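Dihydropteroate synthase (Burkholderia cenocepacia, PDB 2Y5S) probably catalyses the condensation of para-aminobenzoate with 6-hydroxymethyl-7,8-dihydropterin diphosphate to give 7,8-dihydropteroate, a precursor of folates. Local coordinates at residues 5-13 with 220-228; 45-56 with 88-98. All coordinates share one frame; numbering follows the deposited sequence.

Contact 1: residues 5-13 with 220-228. Unlike the reference sequence in segment 5-13: Thr5 (reference Pro).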
loop_
_atom_site.group_PDB
_atom_site.type_symbol
_atom_site.label_atom_id
_atom_site.label_comp_id
_atom_site.label_asym_id
_atom_site.label_seq_id
_atom_site.Cartn_x
_atom_site.Cartn_y
_atom_site.Cartn_z
ATOM N N THR B 5 11.088 -9.865 -11.214
ATOM C CA THR B 5 11.476 -8.469 -10.944
ATOM C C THR B 5 11.403 -7.713 -12.290
ATOM O O THR B 5 12.393 -7.535 -13.013
ATOM C CB THR B 5 12.866 -8.378 -10.230
ATOM O OG1 THR B 5 12.893 -7.246 -9.345
ATOM C CG2 THR B 5 14.035 -8.310 -11.229
ATOM N N PHE B 6 10.189 -7.282 -12.602
ATOM C CA PHE B 6 9.810 -6.867 -13.939
ATOM C C PHE B 6 10.330 -5.465 -14.221
ATOM O O PHE B 6 10.412 -4.639 -13.307
ATOM C CB PHE B 6 8.282 -6.919 -14.039
ATOM C CG PHE B 6 7.723 -6.336 -15.300
ATOM C CD1 PHE B 6 7.841 -7.014 -16.502
ATOM C CD2 PHE B 6 7.044 -5.127 -15.275
ATOM C CE1 PHE B 6 7.316 -6.488 -17.660
ATOM C CE2 PHE B 6 6.510 -4.600 -16.434
ATOM C CZ PHE B 6 6.649 -5.281 -17.626
ATOM N N LEU B 7 10.691 -5.207 -15.478
ATOM C CA LEU B 7 11.131 -3.878 -15.890
ATOM C C LEU B 7 10.287 -3.390 -17.080
ATOM O O LEU B 7 10.489 -3.854 -18.209
ATOM C CB LEU B 7 12.626 -3.904 -16.234
ATOM C CG LEU B 7 13.490 -2.748 -15.708
ATOM C CD1 LEU B 7 13.087 -1.434 -16.347
ATOM C CD2 LEU B 7 13.439 -2.668 -14.163
ATOM N N PRO B 8 9.331 -2.456 -16.828
ATOM C CA PRO B 8 8.525 -1.913 -17.932
ATOM C C PRO B 8 9.392 -1.357 -19.055
ATOM O O PRO B 8 10.464 -0.789 -18.799
ATOM C CB PRO B 8 7.719 -0.785 -17.275
ATOM C CG PRO B 8 7.709 -1.118 -15.808
ATOM C CD PRO B 8 9.007 -1.805 -15.545
ATOM N N ALA B 9 8.917 -1.523 -20.283
ATOM C CA ALA B 9 9.618 -1.044 -21.459
ATOM C C ALA B 9 9.689 0.489 -21.439
ATOM O O ALA B 9 8.792 1.140 -20.905
ATOM C CB ALA B 9 8.911 -1.530 -22.721
ATOM N N PRO B 10 10.746 1.066 -22.023
ATOM C CA PRO B 10 10.902 2.516 -22.005
ATOM C C PRO B 10 9.848 3.286 -22.811
ATOM O O PRO B 10 9.219 2.742 -23.732
ATOM C CB PRO B 10 12.294 2.732 -22.610
ATOM C CG PRO B 10 12.509 1.548 -23.478
ATOM C CD PRO B 10 11.845 0.407 -22.753
ATOM N N LEU B 11 9.694 4.558 -22.451
ATOM C CA LEU B 11 8.758 5.441 -23.106
ATOM C C LEU B 11 9.451 6.703 -23.634
ATOM O O LEU B 11 9.978 7.501 -22.868
ATOM C CB LEU B 11 7.647 5.823 -22.126
ATOM C CG LEU B 11 6.477 6.607 -22.740
ATOM C CD1 LEU B 11 5.769 5.766 -23.807
ATOM C CD2 LEU B 11 5.476 7.090 -21.636
ATOM N N GLN B 12 9.436 6.890 -24.944
ATOM C CA GLN B 12 9.867 8.160 -25.525
ATOM C C GLN B 12 8.773 9.199 -25.195
ATOM O O GLN B 12 7.611 8.989 -25.496
ATOM C CB GLN B 12 10.096 7.987 -27.014
ATOM C CG GLN B 12 10.404 9.249 -27.781
ATOM C CD GLN B 12 11.635 9.955 -27.278
ATOM O OE1 GLN B 12 12.670 9.325 -27.032
ATOM N NE2 GLN B 12 11.535 11.280 -27.118
ATOM N N CYS B 13 9.151 10.291 -24.537
ATOM C CA CYS B 13 8.176 11.184 -23.930
ATOM C C CYS B 13 8.545 12.629 -24.183
ATOM O O CYS B 13 8.866 13.382 -23.268
ATOM C CB CYS B 13 8.049 10.891 -22.431
ATOM S SG CYS B 13 6.631 11.645 -21.641
ATOM N N ARG B 220 4.767 -4.786 -27.939
ATOM C CA ARG B 220 5.429 -4.006 -28.983
ATOM C C ARG B 220 6.064 -4.993 -29.958
ATOM O O ARG B 220 6.069 -6.189 -29.682
ATOM C CB ARG B 220 6.497 -3.099 -28.383
ATOM C CG ARG B 220 5.942 -2.012 -27.490
ATOM C CD ARG B 220 7.059 -1.209 -26.879
ATOM N NE ARG B 220 6.604 0.105 -26.434
ATOM C CZ ARG B 220 7.338 0.940 -25.700
ATOM N NH1 ARG B 220 8.583 0.610 -25.330
ATOM N NH2 ARG B 220 6.830 2.126 -25.352
ATOM N N PRO B 221 6.570 -4.512 -31.107
ATOM C CA PRO B 221 7.240 -5.419 -32.075
ATOM C C PRO B 221 8.468 -6.150 -31.535
ATOM O O PRO B 221 8.726 -7.295 -31.921
ATOM C CB PRO B 221 7.632 -4.480 -33.214
ATOM C CG PRO B 221 6.575 -3.416 -33.182
ATOM C CD PRO B 221 6.259 -3.204 -31.720
ATOM N N ASP B 222 9.207 -5.511 -30.628
ATOM C CA ASP B 222 10.360 -6.151 -29.986
ATOM C C ASP B 222 9.970 -7.211 -28.948
ATOM O O ASP B 222 10.843 -7.749 -28.268
ATOM C CB ASP B 222 11.270 -5.104 -29.330
ATOM C CG ASP B 222 10.598 -4.397 -28.156
ATOM O OD1 ASP B 222 9.448 -4.754 -27.816
ATOM O OD2 ASP B 222 11.215 -3.469 -27.583
ATOM N N GLY B 223 8.676 -7.500 -28.809
ATOM C CA GLY B 223 8.200 -8.518 -27.864
ATOM C C GLY B 223 7.931 -8.018 -26.452
ATOM O O GLY B 223 7.303 -8.720 -25.654
ATOM N N ARG B 224 8.410 -6.822 -26.121
ATOM C CA ARG B 224 8.128 -6.244 -24.821
ATOM C C ARG B 224 6.701 -5.716 -24.826
ATOM O O ARG B 224 6.239 -5.128 -25.813
ATOM C CB ARG B 224 9.068 -5.074 -24.495
ATOM C CG ARG B 224 10.489 -5.436 -24.030
ATOM C CD ARG B 224 10.825 -4.658 -22.743
ATOM N NE ARG B 224 12.135 -3.998 -22.751
ATOM C CZ ARG B 224 12.717 -3.475 -21.667
ATOM N NH1 ARG B 224 12.119 -3.529 -20.482
ATOM N NH2 ARG B 224 13.905 -2.885 -21.766
ATOM N N ALA B 225 6.022 -5.883 -23.704
ATOM C CA ALA B 225 4.718 -5.275 -23.516
ATOM C C ALA B 225 4.839 -3.742 -23.546
ATOM O O ALA B 225 5.813 -3.171 -23.053
ATOM C CB ALA B 225 4.114 -5.750 -22.200
ATOM N N TYR B 226 3.852 -3.084 -24.144
ATOM C CA TYR B 226 3.691 -1.631 -23.978
ATOM C C TYR B 226 3.661 -1.292 -22.473
ATOM O O TYR B 226 3.019 -1.996 -21.680
ATOM C CB TYR B 226 2.423 -1.141 -24.686
ATOM C CG TYR B 226 2.559 -1.067 -26.201
ATOM C CD1 TYR B 226 3.179 0.021 -26.814
ATOM C CD2 TYR B 226 2.073 -2.085 -27.024
ATOM C CE1 TYR B 226 3.313 0.091 -28.199
ATOM C CE2 TYR B 226 2.218 -2.029 -28.411
ATOM C CZ TYR B 226 2.837 -0.940 -28.992
ATOM O OH TYR B 226 2.992 -0.874 -30.357
ATOM N N PRO B 227 4.404 -0.252 -22.057
ATOM C CA PRO B 227 4.358 0.112 -20.647
ATOM C C PRO B 227 2.987 0.647 -20.266
ATOM O O PRO B 227 2.297 1.243 -21.108
ATOM C CB PRO B 227 5.431 1.182 -20.530
ATOM C CG PRO B 227 5.445 1.834 -21.870
ATOM C CD PRO B 227 5.239 0.686 -22.831
ATOM N N ILE B 228 2.602 0.421 -19.005
ATOM C CA ILE B 228 1.244 0.667 -18.515
ATOM C C ILE B 228 1.210 1.889 -17.607
ATOM O O ILE B 228 2.031 2.007 -16.674
ATOM C CB ILE B 228 0.732 -0.514 -17.704
ATOM C CG1 ILE B 228 0.670 -1.769 -18.571
ATOM C CG2 ILE B 228 -0.661 -0.221 -17.056
ATOM C CD1 ILE B 228 0.431 -3.076 -17.775
HETATM O O HOH W 1 6.661 -3.275 -20.569
#
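The carbonyl oxygen of Pro10 is gripped end-on by both terminal nitrogens of Arg220, with Pro10 O 2.7 Å from Arg220 NH1 and 3.0 Å from Arg220 NH2. The oxygen lies close to the guanidinium plane; NH1 meets it in the carbonyl plane at a C=O...N angle of 153°, while NH2 is somewhat tilted. A further bond from NH2 to Ile190 O helps hold this guanidinium, against which Pro227 CD packs over one face and Ala9 CB lies 3.4 Å from Arg220 NH1. With CG anti to the carbonyl carbon (chi1 -66°), Arg220 CG sits over the centre of the Tyr226 ring, 3.3 Å above its plane, and the extended chain from CG to NE carries the guanidinium on to Pro10 O. The Ala9 methyl points at 220-228, between Arg220, the Ala225 carbonyl and Arg224. A water accepts from Ala9 N at 2.9 Å and donates to Ala225 O at 2.6 Å, bridging the segments. Ala9 O is buried without a polar partner, and Pro227 CB packs 3.4 Å from it. Arg224, bent at chi2 and chi3, crosses Pro10 at about a right angle, with Pro10 CD over one guanidinium face, and its NH1 comes 2.8 Å from Leu7 O. Arg224 N donates to Asp222 OD1 in an Asx turn that overlaps the end of the type I turn from Arg220 to Gly223. Leu11 opens strand 11-13 of the N-terminal hairpin, and Pro227 leads into strand 229-230. The contact thus ties the extended N-terminal tail and hairpin to the N-terminal ends of the strands in the TIM barrel of a pterin-binding enzyme.

Contact 2: residues 45-56 with 88-98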
loop_
_atom_site.group_PDB
_atom_site.type_symbol
_atom_site.label_atom_id
_atom_site.label_comp_id
_atom_site.label_asym_id
_atom_site.label_seq_id
_atom_site.Cartn_x
_atom_site.Cartn_y
_atom_site.Cartn_z
ATOM N N ARG B 45 -4.999 30.227 -12.673
ATOM C CA ARG B 45 -3.723 29.781 -13.249
ATOM C C ARG B 45 -2.617 29.716 -12.203
ATOM O O ARG B 45 -1.915 28.712 -12.112
ATOM C CB ARG B 45 -3.273 30.721 -14.371
ATOM C CG ARG B 45 -1.905 30.371 -14.966
ATOM C CD ARG B 45 -1.294 31.574 -15.660
ATOM N NE ARG B 45 -2.069 31.984 -16.829
ATOM C CZ ARG B 45 -1.722 32.964 -17.657
ATOM N NH1 ARG B 45 -0.606 33.655 -17.459
ATOM N NH2 ARG B 45 -2.495 33.253 -18.695
ATOM N N ASP B 46 -2.443 30.799 -11.443
ATOM C CA ASP B 46 -1.388 30.861 -10.422
ATOM C C ASP B 46 -1.629 29.807 -9.340
ATOM O O ASP B 46 -0.696 29.286 -8.749
ATOM C CB ASP B 46 -1.314 32.257 -9.783
ATOM C CG ASP B 46 -0.852 33.339 -10.759
ATOM O OD1 ASP B 46 -0.690 33.044 -11.965
ATOM O OD2 ASP B 46 -0.653 34.498 -10.314
ATOM N N ASP B 47 -2.898 29.521 -9.095
ATOM C CA ASP B 47 -3.313 28.487 -8.168
ATOM C C ASP B 47 -2.801 27.122 -8.646
ATOM O O ASP B 47 -2.277 26.337 -7.860
ATOM C CB ASP B 47 -4.845 28.489 -8.061
ATOM C CG ASP B 47 -5.331 28.235 -6.657
ATOM O OD1 ASP B 47 -5.135 27.097 -6.177
ATOM O OD2 ASP B 47 -5.904 29.171 -6.045
ATOM N N ALA B 48 -2.925 26.872 -9.949
ATOM C CA ALA B 48 -2.430 25.627 -10.564
ATOM C C ALA B 48 -0.894 25.544 -10.605
ATOM O O ALA B 48 -0.335 24.458 -10.466
ATOM C CB ALA B 48 -3.013 25.460 -11.978
ATOM N N LEU B 49 -0.220 26.677 -10.810
ATOM C CA LEU B 49 1.253 26.704 -10.851
ATOM C C LEU B 49 1.870 26.389 -9.488
ATOM O O LEU B 49 2.868 25.667 -9.399
ATOM C CB LEU B 49 1.759 28.062 -11.338
ATOM C CG LEU B 49 1.390 28.424 -12.771
ATOM C CD1 LEU B 49 1.916 29.801 -13.125
ATOM C CD2 LEU B 49 1.932 27.352 -13.723
ATOM N N ARG B 50 1.291 26.961 -8.436
ATOM C CA ARG B 50 1.690 26.648 -7.058
ATOM C C ARG B 50 1.488 25.169 -6.767
ATOM O O ARG B 50 2.290 24.547 -6.075
ATOM C CB ARG B 50 0.874 27.461 -6.050
ATOM C CG ARG B 50 1.279 28.911 -5.941
ATOM C CD ARG B 50 0.452 29.620 -4.883
ATOM N NE ARG B 50 0.178 28.753 -3.738
ATOM C CZ ARG B 50 -0.983 28.141 -3.520
ATOM N NH1 ARG B 50 -1.994 28.303 -4.363
ATOM N NH2 ARG B 50 -1.137 27.366 -2.453
ATOM N N ARG B 51 0.395 24.621 -7.294
ATOM C CA ARG B 51 0.071 23.195 -7.138
ATOM C C ARG B 51 1.163 22.343 -7.782
ATOM O O ARG B 51 1.632 21.377 -7.192
ATOM C CB ARG B 51 -1.281 22.881 -7.786
ATOM C CG ARG B 51 -2.278 22.144 -6.908
ATOM C CD ARG B 51 -1.886 20.705 -6.613
ATOM N NE ARG B 51 -1.252 20.543 -5.298
ATOM C CZ ARG B 51 -1.027 19.365 -4.707
ATOM N NH1 ARG B 51 -1.389 18.229 -5.294
ATOM N NH2 ARG B 51 -0.443 19.316 -3.514
ATOM N N ALA B 52 1.568 22.736 -8.991
ATOM C CA ALA B 52 2.585 22.015 -9.751
ATOM C C ALA B 52 3.941 22.035 -9.053
ATOM O O ALA B 52 4.601 21.000 -8.956
ATOM C CB ALA B 52 2.700 22.592 -11.185
ATOM N N GLU B 53 4.348 23.210 -8.570
ATOM C CA GLU B 53 5.590 23.351 -7.803
ATOM C C GLU B 53 5.584 22.476 -6.552
ATOM O O GLU B 53 6.557 21.775 -6.280
ATOM C CB GLU B 53 5.829 24.821 -7.421
ATOM C CG GLU B 53 6.353 25.646 -8.582
ATOM C CD GLU B 53 6.216 27.144 -8.370
ATOM O OE1 GLU B 53 5.964 27.588 -7.231
ATOM O OE2 GLU B 53 6.352 27.877 -9.363
ATOM N N ARG B 54 4.482 22.514 -5.806
ATOM C CA ARG B 54 4.302 21.655 -4.632
ATOM C C ARG B 54 4.406 20.165 -5.004
ATOM O O ARG B 54 5.093 19.410 -4.323
ATOM C CB ARG B 54 2.947 21.955 -3.959
ATOM C CG ARG B 54 2.539 21.021 -2.812
ATOM C CD ARG B 54 3.574 21.000 -1.692
ATOM N NE ARG B 54 3.931 22.343 -1.238
ATOM C CZ ARG B 54 3.324 23.023 -0.263
ATOM N NH1 ARG B 54 2.291 22.507 0.401
ATOM N NH2 ARG B 54 3.756 24.241 0.055
ATOM N N MET B 55 3.737 19.754 -6.082
ATOM C CA MET B 55 3.782 18.338 -6.509
ATOM C C MET B 55 5.192 17.887 -6.907
ATOM O O MET B 55 5.620 16.796 -6.527
ATOM C CB MET B 55 2.760 18.042 -7.619
ATOM C CG MET B 55 1.332 17.892 -7.069
ATOM S SD MET B 55 0.109 17.384 -8.294
ATOM C CE MET B 55 0.305 18.670 -9.506
ATOM N N ILE B 56 5.923 18.736 -7.629
ATOM C CA ILE B 56 7.330 18.456 -7.923
ATOM C C ILE B 56 8.141 18.331 -6.623
ATOM O O ILE B 56 8.911 17.387 -6.460
ATOM C CB ILE B 56 7.953 19.523 -8.857
ATOM C CG1 ILE B 56 7.310 19.442 -10.250
ATOM C CG2 ILE B 56 9.486 19.332 -8.945
ATOM C CD1 ILE B 56 7.318 20.763 -11.006
ATOM N N PRO B 88 -1.445 28.141 -21.437
ATOM C CA PRO B 88 -0.570 28.938 -20.563
ATOM C C PRO B 88 0.087 28.168 -19.409
ATOM O O PRO B 88 1.153 28.565 -18.961
ATOM C CB PRO B 88 -1.503 30.042 -20.039
ATOM C CG PRO B 88 -2.552 30.179 -21.100
ATOM C CD PRO B 88 -2.790 28.743 -21.540
ATOM N N LEU B 89 -0.519 27.082 -18.932
ATOM C CA LEU B 89 0.153 26.213 -17.948
ATOM C C LEU B 89 1.324 25.456 -18.589
ATOM O O LEU B 89 2.379 25.309 -17.975
ATOM C CB LEU B 89 -0.819 25.219 -17.297
ATOM C CG LEU B 89 -1.875 25.775 -16.339
ATOM C CD1 LEU B 89 -2.722 24.639 -15.747
ATOM C CD2 LEU B 89 -1.240 26.640 -15.225
ATOM N N VAL B 90 1.135 24.984 -19.819
ATOM C CA VAL B 90 2.212 24.326 -20.565
ATOM C C VAL B 90 3.389 25.279 -20.712
ATOM O O VAL B 90 4.525 24.915 -20.407
ATOM C CB VAL B 90 1.745 23.829 -21.954
ATOM C CG1 VAL B 90 2.928 23.283 -22.763
ATOM C CG2 VAL B 90 0.664 22.759 -21.796
ATOM N N GLU B 91 3.098 26.509 -21.139
ATOM C CA GLU B 91 4.131 27.525 -21.347
ATOM C C GLU B 91 4.865 27.850 -20.030
ATOM O O GLU B 91 6.099 27.876 -19.988
ATOM C CB GLU B 91 3.522 28.781 -22.002
ATOM C CG GLU B 91 2.951 28.533 -23.420
ATOM C CD GLU B 91 2.225 29.744 -24.031
ATOM O OE1 GLU B 91 1.874 30.696 -23.298
ATOM O OE2 GLU B 91 2.002 29.740 -25.265
ATOM N N ALA B 92 4.109 28.052 -18.956
ATOM C CA ALA B 92 4.692 28.385 -17.649
ATOM C C ALA B 92 5.454 27.236 -17.014
ATOM O O ALA B 92 6.409 27.467 -16.281
ATOM C CB ALA B 92 3.610 28.887 -16.684
ATOM N N LEU B 93 5.031 25.998 -17.274
ATOM C CA LEU B 93 5.652 24.833 -16.647
ATOM C C LEU B 93 6.818 24.216 -17.432
ATOM O O LEU B 93 7.618 23.491 -16.848
ATOM C CB LEU B 93 4.605 23.751 -16.363
ATOM C CG LEU B 93 3.541 24.083 -15.317
ATOM C CD1 LEU B 93 2.477 22.980 -15.276
ATOM C CD2 LEU B 93 4.158 24.277 -13.937
ATOM N N ARG B 94 6.905 24.486 -18.736
ATOM C CA ARG B 94 8.023 23.998 -19.570
ATOM C C ARG B 94 9.412 24.211 -18.989
ATOM O O ARG B 94 10.232 23.297 -19.033
ATOM C CB ARG B 94 7.989 24.615 -20.974
ATOM C CG ARG B 94 7.484 23.676 -22.016
ATOM C CD ARG B 94 7.503 24.318 -23.388
ATOM N NE ARG B 94 8.834 24.363 -23.986
ATOM C CZ ARG B 94 9.484 23.314 -24.491
ATOM N NH1 ARG B 94 8.945 22.095 -24.459
ATOM N NH2 ARG B 94 10.692 23.491 -25.023
ATOM N N PRO B 95 9.696 25.425 -18.465
ATOM C CA PRO B 95 11.027 25.670 -17.918
ATOM C C PRO B 95 11.420 24.728 -16.768
ATOM O O PRO B 95 12.608 24.507 -16.564
ATOM C CB PRO B 95 10.949 27.129 -17.447
ATOM C CG PRO B 95 9.937 27.750 -18.316
ATOM C CD PRO B 95 8.908 26.668 -18.541
ATOM N N LEU B 96 10.445 24.143 -16.061
ATOM C CA LEU B 96 10.744 23.264 -14.931
ATOM C C LEU B 96 11.399 21.918 -15.310
ATOM O O LEU B 96 11.864 21.195 -14.435
ATOM C CB LEU B 96 9.483 23.016 -14.085
ATOM C CG LEU B 96 8.856 24.242 -13.404
ATOM C CD1 LEU B 96 7.611 23.849 -12.626
ATOM C CD2 LEU B 96 9.860 24.957 -12.500
ATOM N N ASN B 97 11.435 21.592 -16.600
ATOM C CA ASN B 97 12.078 20.371 -17.083
ATOM C C ASN B 97 11.538 19.121 -16.384
ATOM O O ASN B 97 12.289 18.311 -15.876
ATOM C CB ASN B 97 13.608 20.487 -16.959
ATOM C CG ASN B 97 14.168 21.654 -17.771
ATOM O OD1 ASN B 97 13.553 22.099 -18.733
ATOM N ND2 ASN B 97 15.336 22.154 -17.378
ATOM N N VAL B 98 10.210 19.004 -16.373
ATOM C CA VAL B 98 9.510 17.827 -15.871
ATOM C C VAL B 98 8.468 17.431 -16.925
ATOM O O VAL B 98 7.819 18.281 -17.517
ATOM C CB VAL B 98 8.849 18.083 -14.484
ATOM C CG1 VAL B 98 7.870 19.236 -14.544
ATOM C CG2 VAL B 98 8.168 16.836 -13.966
#
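Leu49 reaches from helix 45-58 into the flank of helix 79-93, meeting Leu89, Ala92 and Leu93. Its CB leaves the helix obliquely, but chi1 of -64° and chi2 of 179° swing the branched end toward the partner. Leu49 CG comes 4.0 Å from Leu89 CD2. Leu49 CD1 meets Ala92 CB, also at 4.0 Å, whereas Leu49 CD2 meets three residues, 3.6 Å from Leu89 CD2, 3.7 Å from Ala92 CB and 3.8 Å from Leu93 CD2. One turn on, the small Ala52 lets Leu93 in close, with Ala52 CB and Leu93 CD2 3.5 Å apart. Toward the C-terminal end Ile56 CD1 presses tightly on Leu96 CD1. At the other end Arg45 lays one face of its guanidinium over Pro88 CB, its aliphatic CG against Leu89 CD2. The axes of the two short helix segments approach to 10.6 Å at 44°, and Ala52 and Leu93 both also touch Leu29 of strand 24-30. No hydrogen bond crosses between the segments, so what joins these two barrel helices is almost wholly apolar burial and the fit of leucine branches against alanines.

In the fold
Contact 2 joins two helices on the outside of the barrel, while contact 1 brings the N-terminal tail to the loop before strand 229-230. Their centres are 28 Å apart and their nearest atoms about 8 Å, with no touch between them. Along the chain contact 2 is nested inside the loop that contact 1 closes. Residues 45-56 and 88-98 pack outside strands 24-30, 62-66 and 100-103, whereas 5-13 and 220-228 meet beside strands 190-193 and 229-230, where the barrel closes and Pro227 is backbone-bonded to Val192. The side chain of Leu11 in contact 1 is about 11 Å from the bound 7,8-dihydropteroate.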